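Local coordinates for amidohydrolase (Xanthomonas campestris pv. campestris, PDB 4DZH), which probably deaminates adenosine-type substrates such as 5'-methylthioadenosine, as a zinc-dependent hydrolase of the amidohydrolase superfamily with a TIM-barrel fold, at residues V76-H81 against R362-G367; H265-T270 against E289-L294; C299-L304 against I335-V340; A303-S308 against T345-A350. All blocks are in the same frame, centred on the assembly; numbering follows the deposited sequence.

Contact 1 of 4, residues V76-H81 against R362-G367. With ZN (zinc ion), chain E.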
# COMPACT_ATOMS: atom_id res chain seq x y z
N VAL A 76 -4.23 -6.93 14.48
CA VAL A 76 -5.31 -6.33 15.25
C VAL A 76 -5.62 -4.97 14.65
O VAL A 76 -4.77 -4.04 14.70
CB VAL A 76 -4.91 -6.23 16.74
CG1 VAL A 76 -5.99 -5.48 17.53
CG2 VAL A 76 -4.65 -7.62 17.34
N ASN A 77 -6.77 -4.88 13.99
CA ASN A 77 -7.17 -3.66 13.34
C ASN A 77 -7.91 -2.83 14.38
O ASN A 77 -9.06 -3.10 14.69
CB ASN A 77 -8.09 -3.98 12.13
CG ASN A 77 -8.45 -2.74 11.30
OD1 ASN A 77 -8.45 -1.58 11.80
ND2 ASN A 77 -8.82 -2.96 10.03
N ALA A 78 -7.22 -1.84 14.93
CA ALA A 78 -7.69 -1.19 16.15
C ALA A 78 -8.65 -0.03 15.92
O ALA A 78 -8.93 0.73 16.88
CB ALA A 78 -6.44 -0.74 16.99
N HIS A 79 -9.17 0.13 14.69
CA HIS A 79 -10.24 1.11 14.45
C HIS A 79 -11.02 0.81 13.18
O HIS A 79 -10.54 1.06 12.09
CB HIS A 79 -9.70 2.53 14.34
CG HIS A 79 -10.79 3.57 14.24
ND1 HIS A 79 -11.71 3.76 15.25
CD2 HIS A 79 -11.16 4.39 13.23
CE1 HIS A 79 -12.55 4.72 14.89
NE2 HIS A 79 -12.25 5.13 13.67
N THR A 80 -12.24 0.28 13.34
CA THR A 80 -13.06 -0.03 12.17
C THR A 80 -14.47 0.55 12.24
O THR A 80 -15.04 0.78 13.31
CB THR A 80 -13.20 -1.56 11.94
OG1 THR A 80 -13.72 -2.18 13.13
CG2 THR A 80 -11.81 -2.15 11.63
N HIS A 81 -15.07 0.76 11.06
CA HIS A 81 -16.50 1.01 10.90
C HIS A 81 -16.92 0.01 9.83
O HIS A 81 -17.13 0.38 8.68
CB HIS A 81 -16.78 2.45 10.42
CG HIS A 81 -16.16 3.53 11.27
ND1 HIS A 81 -16.53 3.74 12.58
CD2 HIS A 81 -15.21 4.45 10.98
CE1 HIS A 81 -15.83 4.75 13.08
NE2 HIS A 81 -15.00 5.18 12.13
N ARG A 362 -3.12 -4.57 23.37
CA ARG A 362 -3.12 -3.74 24.58
C ARG A 362 -4.13 -2.60 24.54
O ARG A 362 -4.74 -2.26 25.58
CB ARG A 362 -1.73 -3.19 24.83
CG ARG A 362 -0.76 -4.26 25.30
CD ARG A 362 0.66 -3.72 25.40
NE ARG A 362 1.56 -4.75 25.91
CZ ARG A 362 2.88 -4.57 26.08
NH1 ARG A 362 3.43 -3.40 25.80
NH2 ARG A 362 3.63 -5.55 26.57
N ALA A 363 -4.30 -1.99 23.36
CA ALA A 363 -5.26 -0.88 23.23
C ALA A 363 -6.69 -1.36 23.50
O ALA A 363 -7.52 -0.60 23.99
CB ALA A 363 -5.16 -0.28 21.83
N LEU A 364 -6.99 -2.61 23.17
CA LEU A 364 -8.35 -3.11 23.28
C LEU A 364 -8.56 -3.82 24.61
O LEU A 364 -9.66 -4.27 24.91
CB LEU A 364 -8.67 -4.09 22.13
CG LEU A 364 -9.08 -3.49 20.77
CD1 LEU A 364 -8.10 -2.43 20.28
CD2 LEU A 364 -9.19 -4.62 19.73
N GLY A 365 -7.52 -3.90 25.44
CA GLY A 365 -7.60 -4.61 26.71
C GLY A 365 -7.47 -6.12 26.60
O GLY A 365 -7.83 -6.88 27.54
N PHE A 366 -6.92 -6.57 25.48
CA PHE A 366 -6.74 -7.99 25.19
C PHE A 366 -5.25 -8.40 25.27
O PHE A 366 -4.87 -9.52 24.85
CB PHE A 366 -7.24 -8.30 23.76
CG PHE A 366 -8.72 -8.09 23.53
CD1 PHE A 366 -9.64 -8.07 24.56
CD2 PHE A 366 -9.19 -7.95 22.21
CE1 PHE A 366 -11.00 -7.90 24.29
CE2 PHE A 366 -10.54 -7.79 21.95
CZ PHE A 366 -11.45 -7.75 22.99
N GLY A 367 -4.42 -7.51 25.81
CA GLY A 367 -2.98 -7.72 25.84
C GLY A 367 -2.55 -9.01 26.52
O GLY A 367 -1.51 -9.58 26.19
ZN ZN E . -13.46 6.35 12.53
O HOH W 1 -12.80 8.08 11.70

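Contact 2 of 4, residues H265-T270 against E289-L294. With MG (magnesium ion), chain B.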
# COMPACT_ATOMS: atom_id res chain seq x y z
N HIS A 265 -6.85 8.58 15.84
CA HIS A 265 -6.40 9.58 14.85
C HIS A 265 -5.30 10.46 15.38
O HIS A 265 -4.14 10.33 15.02
CB HIS A 265 -7.54 10.38 14.19
CG HIS A 265 -8.50 9.52 13.40
ND1 HIS A 265 -8.11 8.72 12.34
CD2 HIS A 265 -9.85 9.36 13.51
CE1 HIS A 265 -9.17 8.10 11.83
NE2 HIS A 265 -10.23 8.46 12.54
N MET A 266 -5.70 11.38 16.25
CA MET A 266 -4.72 12.16 17.01
C MET A 266 -3.68 12.80 16.08
O MET A 266 -2.47 12.69 16.34
CB MET A 266 -4.10 11.24 18.10
CG MET A 266 -5.08 10.75 19.17
SD MET A 266 -5.41 12.07 20.38
CE MET A 266 -4.24 11.58 21.68
N THR A 267 -4.14 13.47 15.01
CA THR A 267 -3.25 14.14 14.04
C THR A 267 -2.79 15.51 14.51
O THR A 267 -1.70 15.97 14.15
CB THR A 267 -3.90 14.36 12.66
OG1 THR A 267 -5.03 15.21 12.78
CG2 THR A 267 -4.34 13.01 12.01
N GLN A 268 -3.64 16.17 15.27
CA GLN A 268 -3.34 17.51 15.77
C GLN A 268 -2.86 17.41 17.23
O GLN A 268 -3.71 17.33 18.12
CB GLN A 268 -4.62 18.34 15.74
CG GLN A 268 -5.38 18.40 14.41
CD GLN A 268 -4.55 18.95 13.28
OE1 GLN A 268 -4.16 20.12 13.29
NE2 GLN A 268 -4.27 18.12 12.30
N LEU A 269 -1.54 17.40 17.49
CA LEU A 269 -1.00 17.11 18.86
C LEU A 269 0.22 17.94 19.38
O LEU A 269 1.11 18.24 18.61
CB LEU A 269 -0.57 15.65 19.00
CG LEU A 269 -1.49 14.45 19.22
CD1 LEU A 269 -0.67 13.19 19.58
CD2 LEU A 269 -2.57 14.69 20.29
N THR A 270 0.27 18.21 20.70
CA THR A 270 1.48 18.79 21.34
C THR A 270 2.31 17.79 22.15
O THR A 270 1.83 16.67 22.45
CB THR A 270 1.07 19.80 22.46
OG1 THR A 270 0.47 19.07 23.57
CG2 THR A 270 0.08 20.85 21.95
N GLU A 289 -3.71 5.91 6.42
CA GLU A 289 -4.25 6.04 5.08
C GLU A 289 -5.50 6.92 5.05
O GLU A 289 -5.65 7.75 4.10
CB GLU A 289 -4.46 4.66 4.39
CG GLU A 289 -3.13 3.88 4.23
CD GLU A 289 -3.22 2.55 3.51
OE1 GLU A 289 -4.33 2.21 2.99
OE2 GLU A 289 -2.15 1.90 3.43
N SER A 290 -6.39 6.73 6.03
CA SER A 290 -7.57 7.57 6.14
C SER A 290 -7.16 9.02 6.37
O SER A 290 -7.73 9.93 5.73
CB SER A 290 -8.46 7.09 7.28
OG SER A 290 -9.52 8.02 7.51
N ASN A 291 -6.18 9.23 7.26
CA ASN A 291 -5.73 10.60 7.58
C ASN A 291 -5.18 11.28 6.30
O ASN A 291 -5.42 12.49 6.04
CB ASN A 291 -4.61 10.61 8.63
CG ASN A 291 -5.02 10.13 10.02
OD1 ASN A 291 -4.14 9.84 10.84
ND2 ASN A 291 -6.34 10.06 10.32
N LEU A 292 -4.40 10.55 5.50
CA LEU A 292 -3.83 11.16 4.34
C LEU A 292 -4.94 11.44 3.33
O LEU A 292 -5.02 12.53 2.75
CB LEU A 292 -2.74 10.26 3.72
CG LEU A 292 -1.49 10.01 4.55
CD1 LEU A 292 -0.60 9.03 3.72
CD2 LEU A 292 -0.74 11.31 4.72
N LYS A 293 -5.83 10.45 3.11
CA LYS A 293 -6.84 10.56 2.07
C LYS A 293 -7.83 11.69 2.38
O LYS A 293 -8.27 12.35 1.44
CB LYS A 293 -7.58 9.22 1.94
CG LYS A 293 -8.52 9.10 0.77
CD LYS A 293 -9.00 7.62 0.64
CE LYS A 293 -9.75 7.34 -0.67
NZ LYS A 293 -11.13 7.90 -0.69
N LEU A 294 -8.13 11.93 3.66
CA LEU A 294 -9.11 12.97 4.03
C LEU A 294 -8.40 14.29 4.28
O LEU A 294 -9.03 15.30 4.64
CB LEU A 294 -9.89 12.55 5.28
CG LEU A 294 -10.85 11.37 5.01
CD1 LEU A 294 -11.54 10.89 6.30
CD2 LEU A 294 -11.83 11.73 3.92
MG MG B . -5.63 0.76 2.49
O HOH W 2 -3.72 8.60 12.99
O HOH W 3 -5.16 -0.11 4.28
O HOH W 4 -6.12 1.73 0.62
O HOH W 5 -4.24 -0.37 1.33

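Contact 3 of 4, residues C299-L304 against I335-V340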
# COMPACT_ATOMS: atom_id res chain seq x y z
N CYS A 299 -0.34 12.45 12.27
CA CYS A 299 -0.10 11.90 13.58
C CYS A 299 1.38 11.67 13.80
O CYS A 299 2.08 11.08 12.94
CB CYS A 299 -0.88 10.59 13.76
SG CYS A 299 -0.67 9.78 15.27
N PRO A 300 1.89 12.15 14.94
CA PRO A 300 3.34 12.03 15.25
C PRO A 300 3.63 10.68 15.84
O PRO A 300 3.94 10.52 17.04
CB PRO A 300 3.58 13.15 16.28
CG PRO A 300 2.24 13.41 16.88
CD PRO A 300 1.17 13.03 15.88
N ALA A 301 3.49 9.65 14.99
CA ALA A 301 3.59 8.30 15.49
C ALA A 301 4.93 7.98 16.11
O ALA A 301 5.00 7.26 17.11
CB ALA A 301 3.25 7.29 14.37
N CYS A 302 6.02 8.47 15.51
CA CYS A 302 7.33 8.22 16.07
C CYS A 302 7.44 8.90 17.45
O CYS A 302 7.95 8.31 18.40
CB CYS A 302 8.42 8.73 15.16
SG CYS A 302 10.06 8.48 15.86
N ALA A 303 6.94 10.13 17.54
CA ALA A 303 7.03 10.84 18.82
C ALA A 303 6.28 10.09 19.92
O ALA A 303 6.78 9.97 21.06
CB ALA A 303 6.51 12.27 18.69
N LEU A 304 5.10 9.58 19.59
CA LEU A 304 4.27 8.90 20.56
C LEU A 304 4.93 7.61 20.96
O LEU A 304 4.94 7.26 22.13
CB LEU A 304 2.90 8.57 19.95
CG LEU A 304 1.93 9.74 19.78
CD1 LEU A 304 0.82 9.41 18.79
CD2 LEU A 304 1.30 10.07 21.14
N ILE A 335 6.37 4.05 6.81
CA ILE A 335 7.13 4.96 5.92
C ILE A 335 6.73 6.40 6.19
O ILE A 335 7.59 7.29 6.23
CB ILE A 335 7.04 4.56 4.42
CG1 ILE A 335 5.59 4.76 3.90
CG2 ILE A 335 7.54 3.09 4.27
CD1 ILE A 335 5.45 4.38 2.44
N LEU A 336 5.44 6.63 6.47
CA LEU A 336 5.00 7.98 6.80
C LEU A 336 5.69 8.44 8.08
O LEU A 336 6.01 9.61 8.21
CB LEU A 336 3.47 8.00 7.03
CG LEU A 336 2.96 9.43 7.32
CD1 LEU A 336 3.08 10.29 6.13
CD2 LEU A 336 1.50 9.28 7.68
N ALA A 337 5.90 7.53 9.02
CA ALA A 337 6.43 7.96 10.32
C ALA A 337 7.83 8.57 10.14
O ALA A 337 8.19 9.57 10.81
CB ALA A 337 6.46 6.80 11.31
N LYS A 338 8.61 8.01 9.22
CA LYS A 338 9.97 8.47 8.96
C LYS A 338 9.96 9.87 8.35
O LYS A 338 10.75 10.75 8.75
CB LYS A 338 10.68 7.46 8.03
CG LYS A 338 10.88 6.11 8.71
CD LYS A 338 11.01 4.95 7.67
CE LYS A 338 11.26 3.60 8.29
NZ LYS A 338 10.14 3.07 9.16
N ALA A 339 9.03 10.13 7.43
CA ALA A 339 9.02 11.38 6.69
C ALA A 339 8.51 12.49 7.62
O ALA A 339 9.08 13.61 7.65
CB ALA A 339 8.14 11.27 5.50
N VAL A 340 7.47 12.17 8.38
CA VAL A 340 6.90 13.13 9.34
C VAL A 340 7.93 13.51 10.39
O VAL A 340 8.06 14.70 10.74
CB VAL A 340 5.61 12.59 9.98
CG1 VAL A 340 5.22 13.42 11.28
CG2 VAL A 340 4.49 12.60 8.93
O HOH W 6 6.25 10.09 12.95

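Contact 4 of 4, residues A303-S308 against T345-A350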
# COMPACT_ATOMS: atom_id res chain seq x y z
N ALA A 303 6.94 10.13 17.54
CA ALA A 303 7.03 10.84 18.82
C ALA A 303 6.28 10.09 19.92
O ALA A 303 6.78 9.97 21.06
CB ALA A 303 6.51 12.27 18.69
N LEU A 304 5.10 9.58 19.59
CA LEU A 304 4.27 8.90 20.56
C LEU A 304 4.93 7.61 20.96
O LEU A 304 4.94 7.26 22.13
CB LEU A 304 2.90 8.57 19.95
CG LEU A 304 1.93 9.74 19.78
CD1 LEU A 304 0.82 9.41 18.79
CD2 LEU A 304 1.30 10.07 21.14
N GLN A 305 5.47 6.87 19.98
CA GLN A 305 6.05 5.59 20.30
C GLN A 305 7.28 5.78 21.23
O GLN A 305 7.44 5.08 22.22
CB GLN A 305 6.37 4.82 19.00
CG GLN A 305 6.88 3.42 19.24
CD GLN A 305 8.37 3.42 19.40
OE1 GLN A 305 9.08 4.23 18.78
NE2 GLN A 305 8.87 2.54 20.26
N ARG A 306 8.13 6.75 20.91
CA ARG A 306 9.32 6.92 21.72
C ARG A 306 9.02 7.51 23.09
O ARG A 306 9.83 7.41 24.01
CB ARG A 306 10.39 7.71 20.98
CG ARG A 306 10.82 6.95 19.71
CD ARG A 306 11.80 7.71 18.86
NE ARG A 306 12.35 6.83 17.82
CZ ARG A 306 13.17 7.22 16.86
NH1 ARG A 306 13.55 8.50 16.80
NH2 ARG A 306 13.62 6.34 15.96
N ALA A 307 7.84 8.09 23.24
CA ALA A 307 7.45 8.61 24.55
C ALA A 307 6.72 7.54 25.36
O ALA A 307 6.15 7.81 26.42
CB ALA A 307 6.59 9.82 24.39
N SER A 308 6.75 6.32 24.83
CA SER A 308 6.14 5.15 25.45
C SER A 308 4.61 5.22 25.48
O SER A 308 3.97 4.59 26.33
CB SER A 308 6.69 4.90 26.87
OG SER A 308 8.05 4.47 26.83
N THR A 345 14.96 6.28 10.97
CA THR A 345 14.94 5.18 11.93
C THR A 345 13.61 5.07 12.69
O THR A 345 13.41 4.13 13.47
CB THR A 345 16.07 5.27 13.00
OG1 THR A 345 15.76 6.31 13.95
CG2 THR A 345 17.45 5.46 12.35
N ALA A 346 12.70 6.01 12.44
CA ALA A 346 11.37 6.02 13.06
C ALA A 346 10.59 4.76 12.72
O ALA A 346 10.68 4.29 11.56
CB ALA A 346 10.60 7.23 12.59
N LEU A 347 9.84 4.24 13.69
CA LEU A 347 8.90 3.14 13.48
C LEU A 347 9.50 2.05 12.59
O LEU A 347 9.04 1.79 11.46
CB LEU A 347 7.60 3.67 12.87
CG LEU A 347 6.35 3.31 13.66
CD1 LEU A 347 6.40 3.95 15.04
CD2 LEU A 347 5.06 3.71 12.94
N ASP A 348 10.56 1.42 13.10
CA ASP A 348 11.22 0.38 12.31
C ASP A 348 10.30 -0.83 12.12
O ASP A 348 9.21 -0.89 12.69
CB ASP A 348 12.61 -0.01 12.85
CG ASP A 348 12.58 -0.66 14.25
OD1 ASP A 348 11.55 -1.19 14.70
OD2 ASP A 348 13.65 -0.64 14.90
N ALA A 349 10.72 -1.77 11.29
CA ALA A 349 9.81 -2.84 10.93
C ALA A 349 9.29 -3.60 12.16
O ALA A 349 8.08 -3.89 12.27
CB ALA A 349 10.48 -3.79 9.95
N ALA A 350 10.20 -3.97 13.06
CA ALA A 350 9.82 -4.69 14.28
C ALA A 350 8.81 -3.90 15.14
O ALA A 350 7.82 -4.48 15.64
CB ALA A 350 11.05 -5.03 15.10
O HOH W 7 9.92 5.30 16.36

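Contact 1 of 4, residues V76-H81 against R362-G367
L364 meets strand 69-80 with its two methyl branches, one for each of V76 and A78, both of which point toward the leucine. CD2 lies 4.0 Å from V76 CG1, and CD1 lies 4.1 Å from A78 CB; the side chains of V76 and L364 lie alongside each other, running opposite ways. V76 CG1 gets there because it stands anti to the backbone N (chi1 175°). No hydrogen bond crosses between the two segments, which bury 116 Å² together, so the joint is purely apolar. L364 is placed by the end of helix 349-363: G365, with phi 80°, closes the helix in a Schellman motif, and the chain turns away directly after the leucine.

Further along the strand the chemistry changes. H79 NE2 binds the zinc ion at 2.1 Å and H81 NE2 binds it at 2.0 Å, with water 1 in the plane of the H81 ring. H79 and H81 form the HxH signature at the end of the first barrel strand in amidohydrolases; H228 and D316 are the other protein ligands. The second shell includes H226, bonded to H79 ND1, and the carbonyl of N139, bonded to H81 ND1; these bonds, with the zinc, probably hold the rotation of the two rings. Among its neighbours, strand 69-80 runs parallel to strand 133-139, while A78 touches A312 of strand 310-313 and V285 of strand 283-286, within the barrel.

Contact 2 of 4, residues H265-T270 against E289-L294
Where strand 261-265 of the barrel ends beside the metal centre, H265 and the loop after it meet helix 288-293, which follows the next barrel strand, 283-286. N291 carries the contact with both ends of its amide. Its ND2 lies 3.0 Å from H265 ND1, with the ring and amide planes 59° apart. At the other end of the amide, OD1 is 3.4 Å from T267 CG2. T267 OG1 takes the position between backbone N and carbonyl carbon (chi1 62°), which leaves CG2 to face N291 while OG1 bonds to the backbone carbonyls of E231 and H230 and accepts from Q268 NE2 at 3.0 Å. Water 2 ties the same amide to the loop backbone, donating to N291 OD1 at 2.5 Å and to H265 O at 2.7 Å. S290 OG, 4.3 Å from H265 CE1, is hydrogen-bonded to D316, a zinc ligand.

E289, just before S290 in the helix, binds the magnesium ion through OE1 at 2.0 Å together with N321, D323 and three waters. Around the contact, H265 pairs with V285 of strand 283-286, N291 touches H286, M266 packs on helix 247-254, and L292 and K293 reach the second subunit.

Contact 3 of 4, residues C299-L304 against I335-V340
A301 and A337 set the close part of this contact: their CB atoms stand 4.5 Å apart, and the nearest backbones, at C302 and A337, come within 5.8 Å between CA atoms. Alanines at both positions let helix 301-306 and helix 326-341 approach with little side chain between them. C302 adds its CB, 4.4 Å from A337 O.

The same carbonyl is also reached through water. Water 6 donates to A337 O at 2.9 Å and accepts from C302 N at 3.0 Å, bridging the first turn of one helix to the last turns of the other; no direct hydrogen bond joins the two segments. The looser side is at V340, which is only partly buried and offers CG1 to C299 O at 4.3 Å, a rotation with CG1 anti to the backbone N (chi1 164°) putting this methyl beside the carbonyl. P300 precedes helix 301-306 as its N-cap residue and centres an inverse gamma turn, in which C299 O also meets A301 N in a weak bond.

Among the surrounding elements, C299 and A301 touch H286 of strand 283-286, L304 packs on helix 271-280, and A337 also meets L347. On helix 326-341, I335, K338 and A339 pack against K293 and L292 of the second subunit.

Contact 4 of 4, residues A303-S308 against T345-A350
The closest backbones here are those of Q305 and L347, 7.8 Å between CA atoms, so the last turn of helix 301-306 meets the loop leading into helix 349-363 through side chains and water. R306 reaches across with a chain extended from CG to NE and meets T345 at about a right angle. Its NH2 donates to T345 OG1 at 2.9 Å with an N-H...O angle of 152°, and the oxygen lies only 10° out of the guanidinium plane, at its edge. T345 OG1 is also bonded to D343, and R306 NH1 forms a salt bridge with D343, so one carboxylate holds both partners and probably fixes the rotation of the guanidinium.

Nearer the helix, Q305 makes two kinds of contact. Its CB rests 4.1 Å from L347 CD1. The amide is folded back by a bend at chi2 (-88°), and OE1 accepts from water 7 at 2.8 Å; the same water accepts from L347 N at 2.9 Å. This backbone NH is thereby satisfied at a residue whose phi is positive.

Both partners lie at helix ends. S308, with positive phi, is the C' residue of a Schellman motif that closes helix 301-306, and D348 is the N-cap of helix 349-363, whose A349 N is hydrogen-bonded to D93 of the second subunit. The arrangement is a junction of a helix C-terminus with a helix N-terminus, on the outer helical layer of the TIM barrel and away from the metal sites.

The four contacts run from the barrel interior to its periphery. Contacts 1 and 2 are buried and hold metal ligands, and they touch where H79 NE2 lies 4.1 Å from H265 NE2; yet contact 1 is apolar, whereas contact 2 is largely polar. Contacts 3 and 4 share A303 and L304 and both use helix 301-306, with centres 8 Å apart. Contact 3 is mostly buried, small-residue packing with a water bridge; contact 4 is more exposed and rests on an arginine-hydroxyl hydrogen bond as well as water. K338 NZ links them, 2.7 Å from A346 O. Helix 349-363 serves contacts 1 and 4 at its opposite ends, and contacts 2, 3 and 4 all reach the second subunit.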